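PDB 1XEA: oxidoreductase, Gfo/Idh/MocA family from Vibrio cholerae, which probably binds a nicotinamide dinucleotide in a Rossmann domain and uses it to oxidise or reduce a substrate not yet identified. Local coordinates for residues A[78-83]-A[90-95]; A[16-21]-A[66-71]; A[94-99]-A[104-109]. One frame throughout, in Å; residues are numbered along the deposited sequence.

Contact 1 of 3, residues A[78-83]-A[90-95]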
loop_
_atom_site.group_PDB
_atom_site.type_symbol
_atom_site.label_atom_id
_atom_site.label_comp_id
_atom_site.label_asym_id
_atom_site.label_seq_id
_atom_site.Cartn_x
_atom_site.Cartn_y
_atom_site.Cartn_z
ATOM N N THR A 78 -18.452 43.033 -2.469
ATOM C CA THR A 78 -19.501 43.737 -3.169
ATOM C C THR A 78 -20.756 42.889 -3.189
ATOM O O THR A 78 -21.738 43.197 -2.517
ATOM C CB THR A 78 -19.075 44.037 -4.596
ATOM O OG1 THR A 78 -17.811 44.708 -4.579
ATOM C CG2 THR A 78 -20.103 44.913 -5.285
ATOM N N LEU A 79 -20.710 41.806 -3.949
ATOM C CA LEU A 79 -21.846 40.904 -4.062
ATOM C C LEU A 79 -22.421 40.510 -2.706
ATOM O O LEU A 79 -23.622 40.633 -2.465
ATOM C CB LEU A 79 -21.431 39.651 -4.830
ATOM C CG LEU A 79 -20.991 39.885 -6.276
ATOM C CD1 LEU A 79 -20.481 38.589 -6.855
ATOM C CD2 LEU A 79 -22.147 40.423 -7.098
ATOM N N ALA A 80 -21.557 40.031 -1.821
ATOM C CA ALA A 80 -21.980 39.612 -0.491
ATOM C C ALA A 80 -22.800 40.696 0.198
ATOM O O ALA A 80 -23.979 40.500 0.503
ATOM C CB ALA A 80 -20.759 39.266 0.356
ATOM N N ALA A 81 -22.161 41.835 0.455
ATOM C CA ALA A 81 -22.818 42.959 1.110
ATOM C C ALA A 81 -24.169 43.254 0.469
ATOM O O ALA A 81 -25.177 43.414 1.162
ATOM C CB ALA A 81 -21.931 44.194 1.041
ATOM N N PHE A 82 -24.187 43.310 -0.859
ATOM C CA PHE A 82 -25.414 43.598 -1.594
ATOM C C PHE A 82 -26.615 42.776 -1.140
ATOM O O PHE A 82 -27.647 43.329 -0.747
ATOM C CB PHE A 82 -25.209 43.383 -3.091
ATOM C CG PHE A 82 -26.411 43.737 -3.916
ATOM C CD1 PHE A 82 -26.906 45.040 -3.922
ATOM C CD2 PHE A 82 -27.043 42.776 -4.694
ATOM C CE1 PHE A 82 -28.010 45.384 -4.701
ATOM C CE2 PHE A 82 -28.148 43.109 -5.477
ATOM C CZ PHE A 82 -28.634 44.417 -5.480
ATOM N N PHE A 83 -26.486 41.458 -1.189
ATOM C CA PHE A 83 -27.596 40.610 -0.785
ATOM C C PHE A 83 -27.740 40.538 0.721
ATOM O O PHE A 83 -28.825 40.258 1.231
ATOM C CB PHE A 83 -27.434 39.211 -1.364
ATOM C CG PHE A 83 -27.320 39.195 -2.853
ATOM C CD1 PHE A 83 -26.086 39.365 -3.468
ATOM C CD2 PHE A 83 -28.449 39.035 -3.646
ATOM C CE1 PHE A 83 -25.978 39.372 -4.852
ATOM C CE2 PHE A 83 -28.353 39.041 -5.031
ATOM C CZ PHE A 83 -27.114 39.209 -5.635
ATOM N N THR A 90 -26.709 34.526 2.535
ATOM C CA THR A 90 -25.663 34.521 1.519
ATOM C C THR A 90 -24.595 33.445 1.718
ATOM O O THR A 90 -24.151 33.178 2.835
ATOM C CB THR A 90 -24.954 35.906 1.443
ATOM O OG1 THR A 90 -25.908 36.906 1.082
ATOM C CG2 THR A 90 -23.831 35.899 0.413
ATOM N N PHE A 91 -24.177 32.846 0.609
ATOM C CA PHE A 91 -23.148 31.823 0.614
ATOM C C PHE A 91 -22.013 32.327 -0.254
ATOM O O PHE A 91 -22.248 32.870 -1.335
ATOM C CB PHE A 91 -23.694 30.527 0.033
ATOM C CG PHE A 91 -22.650 29.477 -0.182
ATOM C CD1 PHE A 91 -22.312 28.596 0.834
ATOM C CD2 PHE A 91 -21.998 29.370 -1.404
ATOM C CE1 PHE A 91 -21.339 27.615 0.638
ATOM C CE2 PHE A 91 -21.023 28.393 -1.612
ATOM C CZ PHE A 91 -20.693 27.515 -0.587
ATOM N N VAL A 92 -20.787 32.155 0.226
ATOM C CA VAL A 92 -19.616 32.589 -0.521
ATOM C C VAL A 92 -18.551 31.517 -0.435
ATOM O O VAL A 92 -18.239 31.029 0.644
ATOM C CB VAL A 92 -19.031 33.911 0.032
ATOM C CG1 VAL A 92 -17.794 34.307 -0.765
ATOM C CG2 VAL A 92 -20.074 35.015 -0.052
ATOM N N ASP A 93 -17.992 31.150 -1.581
ATOM C CA ASP A 93 -16.960 30.132 -1.615
ATOM C C ASP A 93 -15.661 30.709 -1.072
ATOM O O ASP A 93 -15.283 31.826 -1.413
ATOM C CB ASP A 93 -16.770 29.628 -3.046
ATOM C CG ASP A 93 -15.784 28.483 -3.131
ATOM O OD1 ASP A 93 -15.900 27.535 -2.312
ATOM O OD2 ASP A 93 -14.900 28.516 -4.025
ATOM N N LYS A 94 -14.992 29.944 -0.215
ATOM C CA LYS A 94 -13.733 30.370 0.386
ATOM C C LYS A 94 -12.763 30.815 -0.703
ATOM O O LYS A 94 -12.710 30.217 -1.771
ATOM C CB LYS A 94 -13.127 29.223 1.193
ATOM C CG LYS A 94 -12.666 28.048 0.353
ATOM C CD LYS A 94 -11.280 28.293 -0.224
ATOM C CE LYS A 94 -11.076 27.548 -1.537
ATOM N NZ LYS A 94 -9.699 27.763 -2.052
ATOM N N PRO A 95 -11.980 31.873 -0.441
ATOM C CA PRO A 95 -12.018 32.641 0.808
ATOM C C PRO A 95 -13.126 33.700 0.791
ATOM O O PRO A 95 -13.594 34.102 -0.278
ATOM C CB PRO A 95 -10.623 33.252 0.859
ATOM C CG PRO A 95 -10.361 33.548 -0.583
ATOM C CD PRO A 95 -10.842 32.294 -1.278
#
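The F83 ring turns one face to F82, whose CD2 stands 3.5 Å above its plane over the ring centre, while the backbone carbon of L79 lies at its edge and in plane. F82 meets it the other way, with CE1 of F83 at the edge of its own ring, and its ring also packs edge-to-face with Y56. This is the helix-on-strand layer of the Rossmann fold: helix 76-85 links parallel strands 66-69 and 90-93 in a beta-alpha-beta crossover, and helix segment 78-83 runs almost antiparallel to strand 90-93 (169°), the axes approaching to 8.9 Å. F83 faces the strand with its stem, not its ring. CG lies beside the backbone N and anti to the carbonyl carbon (chi1 -57°), which carries the ring off toward V67 of the adjacent strand and leaves CB against OG1 of T90, 3.7 Å away. The T90 hydroxyl also takes the place beside its backbone N (chi1 -61°), while the methyl CG2 is anti to that N. From there OG1 is hydrogen-bonded to the carbonyl O of I88, two residues earlier, so this buried polar atom is satisfied and offers the helix only van der Waals contact; the A80 carbonyl O is as far as 4.1 Å from it. V67 touches both F83 and T90 and so fills in where helix and strand meet. Along the helix axis the small residue A80 comes opposite T90, their CA atoms 6.6 Å apart. Two residues further along the strand, V92 points CG1 away along the strand and turns its other branch to the helix, where CG2 meets A80 CB at 4.3 Å.

Contact 2 of 3, residues A[16-21]-A[66-71]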
loop_
_atom_site.group_PDB
_atom_site.type_symbol
_atom_site.label_atom_id
_atom_site.label_comp_id
_atom_site.label_asym_id
_atom_site.label_seq_id
_atom_site.Cartn_x
_atom_site.Cartn_y
_atom_site.Cartn_z
ATOM N N LYS A 16 -17.321 22.945 -11.991
ATOM C CA LYS A 16 -16.819 21.627 -11.613
ATOM C C LYS A 16 -17.505 20.945 -10.427
ATOM O O LYS A 16 -17.643 19.723 -10.412
ATOM C CB LYS A 16 -15.319 21.687 -11.315
ATOM C CG LYS A 16 -14.407 21.570 -12.518
ATOM C CD LYS A 16 -12.964 21.348 -12.064
ATOM C CE LYS A 16 -11.989 21.187 -13.244
ATOM N NZ LYS A 16 -10.576 20.933 -12.779
ATOM N N ALA A 17 -17.941 21.712 -9.436
ATOM C CA ALA A 17 -18.553 21.097 -8.267
ATOM C C ALA A 17 -19.949 21.579 -7.922
ATOM O O ALA A 17 -20.912 20.810 -7.936
ATOM C CB ALA A 17 -17.639 21.287 -7.058
ATOM N N TYR A 18 -20.054 22.859 -7.597
ATOM C CA TYR A 18 -21.332 23.435 -7.199
ATOM C C TYR A 18 -22.483 23.218 -8.180
ATOM O O TYR A 18 -23.462 22.538 -7.862
ATOM C CB TYR A 18 -21.144 24.919 -6.909
ATOM C CG TYR A 18 -20.256 25.162 -5.719
ATOM C CD1 TYR A 18 -19.004 25.733 -5.871
ATOM C CD2 TYR A 18 -20.683 24.840 -4.429
ATOM C CE1 TYR A 18 -18.197 25.990 -4.768
ATOM C CE2 TYR A 18 -19.884 25.093 -3.315
ATOM C CZ TYR A 18 -18.643 25.673 -3.492
ATOM O OH TYR A 18 -17.856 25.970 -2.399
ATOM N N LEU A 19 -22.363 23.786 -9.370
ATOM C CA LEU A 19 -23.409 23.646 -10.369
ATOM C C LEU A 19 -23.856 22.192 -10.539
ATOM O O LEU A 19 -25.047 21.886 -10.418
ATOM C CB LEU A 19 -22.939 24.211 -11.706
ATOM C CG LEU A 19 -23.979 25.062 -12.427
ATOM C CD1 LEU A 19 -23.422 25.454 -13.781
ATOM C CD2 LEU A 19 -25.281 24.299 -12.588
ATOM N N PRO A 20 -22.909 21.273 -10.804
ATOM C CA PRO A 20 -23.318 19.880 -10.969
ATOM C C PRO A 20 -24.023 19.276 -9.756
ATOM O O PRO A 20 -24.911 18.435 -9.903
ATOM C CB PRO A 20 -22.005 19.174 -11.319
ATOM C CG PRO A 20 -20.962 20.033 -10.707
ATOM C CD PRO A 20 -21.454 21.415 -10.993
ATOM N N VAL A 21 -23.647 19.703 -8.557
ATOM C CA VAL A 21 -24.279 19.172 -7.358
ATOM C C VAL A 21 -25.653 19.778 -7.163
ATOM O O VAL A 21 -26.588 19.080 -6.818
ATOM C CB VAL A 21 -23.437 19.458 -6.100
ATOM C CG1 VAL A 21 -24.236 19.141 -4.848
ATOM C CG2 VAL A 21 -22.175 18.639 -6.137
ATOM N N ALA A 66 -32.027 32.547 -1.416
ATOM C CA ALA A 66 -30.627 32.691 -1.052
ATOM C C ALA A 66 -29.755 32.757 -2.311
ATOM O O ALA A 66 -30.183 32.356 -3.397
ATOM C CB ALA A 66 -30.198 31.522 -0.165
ATOM N N VAL A 67 -28.534 33.274 -2.154
ATOM C CA VAL A 67 -27.577 33.389 -3.252
ATOM C C VAL A 67 -26.238 32.744 -2.883
ATOM O O VAL A 67 -25.834 32.744 -1.718
ATOM C CB VAL A 67 -27.316 34.868 -3.633
ATOM C CG1 VAL A 67 -28.587 35.504 -4.145
ATOM C CG2 VAL A 67 -26.786 35.628 -2.440
HETATM N N MSE A 68 -25.568 32.177 -3.881
HETATM C CA MSE A 68 -24.268 31.538 -3.694
HETATM C C MSE A 68 -23.291 32.246 -4.608
HETATM O O MSE A 68 -23.346 32.096 -5.825
HETATM C CB MSE A 68 -24.339 30.056 -4.068
HETATM C CG MSE A 68 -25.160 29.224 -3.107
HETATM SE SE MSE A 68 -25.394 27.381 -3.634
HETATM C CE MSE A 68 -23.578 26.751 -3.398
ATOM N N ILE A 69 -22.394 33.026 -4.026
ATOM C CA ILE A 69 -21.435 33.767 -4.829
ATOM C C ILE A 69 -20.193 32.937 -5.111
ATOM O O ILE A 69 -19.519 32.491 -4.192
ATOM C CB ILE A 69 -21.055 35.054 -4.108
ATOM C CG1 ILE A 69 -22.331 35.865 -3.861
ATOM C CG2 ILE A 69 -20.041 35.836 -4.927
ATOM C CD1 ILE A 69 -22.194 36.921 -2.807
ATOM N N HIS A 70 -19.884 32.724 -6.381
ATOM C CA HIS A 70 -18.717 31.925 -6.717
ATOM C C HIS A 70 -17.749 32.745 -7.536
ATOM O O HIS A 70 -16.759 32.232 -8.055
ATOM C CB HIS A 70 -19.137 30.689 -7.502
ATOM C CG HIS A 70 -20.241 29.916 -6.854
ATOM N ND1 HIS A 70 -20.061 29.178 -5.703
ATOM C CD2 HIS A 70 -21.548 29.788 -7.182
ATOM C CE1 HIS A 70 -21.210 28.629 -5.352
ATOM N NE2 HIS A 70 -22.128 28.983 -6.232
ATOM N N ALA A 71 -18.048 34.030 -7.653
ATOM C CA ALA A 71 -17.206 34.938 -8.409
ATOM C C ALA A 71 -15.785 34.984 -7.853
ATOM O O ALA A 71 -15.427 34.228 -6.949
ATOM C CB ALA A 71 -17.813 36.326 -8.398
#
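The Y18 hydroxyl is hydrogen-bonded to OD1 of D93, on the segment beside strand 66-69, and this tether helps fix the ring that H70 overlaps. Y18 and H70 form an offset stack with centroids 4.5 Å apart and planes inclined by 30°. CE1 of the imidazole sits 3.6 Å above the phenol plane, displaced toward the rim, and ND1 lies over the same face, 3.6 Å from CD1 of Y18. The overlap therefore engages the ND1–CE1 side of the imidazole and the part of the tyrosine nearest its stem. Both side chains carry CG beside the backbone N (chi1 -65° for Y18, -51° for H70), which brings their rings together between helix 12-22 and the sheet. M68, a selenomethionine, adds the methyl: its chain bends at the last torsion, and CE comes obliquely to the tyrosine, 3.6 Å from CD2, while lying at the edge of the H70 ring. Further packing comes from helix 268-281, with M271 on Y18 and W275 on M68. At the outer end of the segment, K16 makes a cation-pi contact with W259 of a second subunit. H70 follows strand 66-69 directly and touches residues of what looks like a Rossmann-type GxGxxA sequence, a position consistent with the dinucleotide-binding edge of a Rossmann domain.

Contact 3 of 3, residues A[94-99]-A[104-109]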
loop_
_atom_site.group_PDB
_atom_site.type_symbol
_atom_site.label_atom_id
_atom_site.label_comp_id
_atom_site.label_asym_id
_atom_site.label_seq_id
_atom_site.Cartn_x
_atom_site.Cartn_y
_atom_site.Cartn_z
ATOM N N LYS A 94 -14.992 29.944 -0.215
ATOM C CA LYS A 94 -13.733 30.370 0.386
ATOM C C LYS A 94 -12.763 30.815 -0.703
ATOM O O LYS A 94 -12.710 30.217 -1.771
ATOM C CB LYS A 94 -13.127 29.223 1.193
ATOM C CG LYS A 94 -12.666 28.048 0.353
ATOM C CD LYS A 94 -11.280 28.293 -0.224
ATOM C CE LYS A 94 -11.076 27.548 -1.537
ATOM N NZ LYS A 94 -9.699 27.763 -2.052
ATOM N N PRO A 95 -11.980 31.873 -0.441
ATOM C CA PRO A 95 -12.018 32.641 0.808
ATOM C C PRO A 95 -13.126 33.700 0.791
ATOM O O PRO A 95 -13.594 34.102 -0.278
ATOM C CB PRO A 95 -10.623 33.252 0.859
ATOM C CG PRO A 95 -10.361 33.548 -0.583
ATOM C CD PRO A 95 -10.842 32.294 -1.278
ATOM N N LEU A 96 -13.543 34.151 1.973
ATOM C CA LEU A 96 -14.594 35.166 2.077
ATOM C C LEU A 96 -14.115 36.473 1.455
ATOM O O LEU A 96 -14.869 37.177 0.781
ATOM C CB LEU A 96 -14.963 35.411 3.544
ATOM C CG LEU A 96 -15.971 36.531 3.864
ATOM C CD1 LEU A 96 -17.294 36.283 3.154
ATOM C CD2 LEU A 96 -16.185 36.590 5.370
ATOM N N ALA A 97 -12.847 36.783 1.682
ATOM C CA ALA A 97 -12.269 37.994 1.152
ATOM C C ALA A 97 -10.762 37.932 1.311
ATOM O O ALA A 97 -10.246 37.147 2.109
ATOM C CB ALA A 97 -12.827 39.208 1.882
ATOM N N ALA A 98 -10.066 38.772 0.551
ATOM C CA ALA A 98 -8.612 38.827 0.567
ATOM C C ALA A 98 -8.026 39.421 1.838
ATOM O O ALA A 98 -6.808 39.470 1.996
ATOM C CB ALA A 98 -8.123 39.605 -0.641
ATOM N N SER A 99 -8.880 39.877 2.745
ATOM C CA SER A 99 -8.390 40.454 3.990
ATOM C C SER A 99 -9.328 40.134 5.134
ATOM O O SER A 99 -10.498 39.825 4.918
ATOM C CB SER A 99 -8.248 41.969 3.859
ATOM O OG SER A 99 -9.513 42.592 3.730
ATOM N N GLU A 104 -14.356 40.769 8.626
ATOM C CA GLU A 104 -14.996 41.307 9.814
ATOM C C GLU A 104 -16.170 42.201 9.419
ATOM O O GLU A 104 -17.248 42.102 10.009
ATOM C CB GLU A 104 -13.970 42.068 10.652
ATOM C CG GLU A 104 -12.779 41.205 11.051
ATOM C CD GLU A 104 -11.691 42.008 11.735
ATOM O OE1 GLU A 104 -11.295 43.056 11.178
ATOM O OE2 GLU A 104 -11.220 41.594 12.819
ATOM N N ASN A 105 -15.972 43.050 8.408
ATOM C CA ASN A 105 -17.039 43.944 7.934
ATOM C C ASN A 105 -18.276 43.132 7.523
ATOM O O ASN A 105 -19.360 43.303 8.081
ATOM C CB ASN A 105 -16.571 44.784 6.732
ATOM C CG ASN A 105 -15.600 45.896 7.124
ATOM O OD1 ASN A 105 -15.842 46.643 8.077
ATOM N ND2 ASN A 105 -14.505 46.019 6.378
ATOM N N LEU A 106 -18.097 42.253 6.540
ATOM C CA LEU A 106 -19.179 41.414 6.047
ATOM C C LEU A 106 -19.949 40.686 7.156
ATOM O O LEU A 106 -21.180 40.569 7.092
ATOM C CB LEU A 106 -18.642 40.410 5.023
ATOM C CG LEU A 106 -18.236 41.033 3.689
ATOM C CD1 LEU A 106 -17.443 40.046 2.856
ATOM C CD2 LEU A 106 -19.486 41.485 2.952
ATOM N N TYR A 107 -19.250 40.188 8.172
ATOM C CA TYR A 107 -19.959 39.503 9.246
ATOM C C TYR A 107 -20.662 40.475 10.160
ATOM O O TYR A 107 -21.764 40.198 10.634
ATOM C CB TYR A 107 -19.035 38.595 10.061
ATOM C CG TYR A 107 -19.031 37.187 9.531
ATOM C CD1 TYR A 107 -17.907 36.669 8.893
ATOM C CD2 TYR A 107 -20.186 36.402 9.581
ATOM C CE1 TYR A 107 -17.927 35.412 8.308
ATOM C CE2 TYR A 107 -20.221 35.140 8.999
ATOM C CZ TYR A 107 -19.085 34.654 8.359
ATOM O OH TYR A 107 -19.111 33.430 7.733
ATOM N N GLU A 108 -20.026 41.614 10.419
ATOM C CA GLU A 108 -20.646 42.630 11.259
ATOM C C GLU A 108 -21.932 43.039 10.549
ATOM O O GLU A 108 -22.991 43.098 11.163
ATOM C CB GLU A 108 -19.711 43.835 11.431
ATOM C CG GLU A 108 -19.043 43.917 12.811
ATOM C CD GLU A 108 -18.080 45.098 12.952
ATOM O OE1 GLU A 108 -18.462 46.240 12.606
ATOM O OE2 GLU A 108 -16.934 44.892 13.423
ATOM N N LEU A 109 -21.832 43.279 9.244
ATOM C CA LEU A 109 -22.970 43.670 8.419
ATOM C C LEU A 109 -24.094 42.647 8.464
ATOM O O LEU A 109 -25.255 42.997 8.669
ATOM C CB LEU A 109 -22.514 43.854 6.969
ATOM C CG LEU A 109 -23.602 44.049 5.899
ATOM C CD1 LEU A 109 -24.441 45.283 6.198
ATOM C CD2 LEU A 109 -22.951 44.187 4.528
#
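L96 wedges its forked end between L106 and Y107, one methyl for each. With CG anti to the backbone N (chi1 175°), the side chain points from the loop at helix 100-112. There CD1 lies 3.8 Å from CD1 of L106, and the two leucines run past one another in opposite directions, the same L106 methyl also reaching CG of L96. The second branch serves the tyrosine: CD2 comes obliquely to the ring, 3.6 Å from CE1 and 3.9 Å from CD1 of Y107, touching the CD1–CE1 side of the ring. The phenol hydroxyl is hydrogen-bonded to the carbonyl O of L117 at the start of strand 117-120, so the far end of the ring is tied to the sheet while this side rests against the leucine. All three touching side chains are buried, and the contact between them is purely apolar. Helix 286-311 closes over the neighbourhood: I289, N292 and L293 pack on Y107, H296 NE2 is hydrogen-bonded to the backbone N of L96, and Q297 NE2 is hydrogen-bonded to E104 OE2. S99 occupies the N-cap position of helix 100-112, where its side chain caps a backbone N of the first turn. The loop thus folds back on the helix that it starts. Ahead of L96 the K94–P95 peptide bond is cis, and the run D93, K94, P95 resembles the Glu-Lys-Pro signature of Gfo/Idh/MocA oxidoreductases, a loop that in relatives lies beside the nicotinamide end of the cofactor site.

In the fold
All three contacts lie in the N-terminal Rossmann domain, around its parallel five-stranded sheet. Along the chain contact 2 closes before contact 1 opens, and contact 3 begins on K94 and P95, where contact 1 ends. Contacts 1 and 2 have centres about 12 Å apart and share neighbouring strands 66-69 and 90-93, hydrogen-bonded between I69 N and F91 O. Contacts 1 and 3 are nearer, about 8 Å between centres, and join through helix packing: CD2 of L106 meets CB of A80 at 3.6 Å. Contacts 2 and 3, with centres about 18 Å apart, do not touch. Helices 76-85 and 100-112 thus pack together on the sheet, while contact 2 lies beside the probable dinucleotide site.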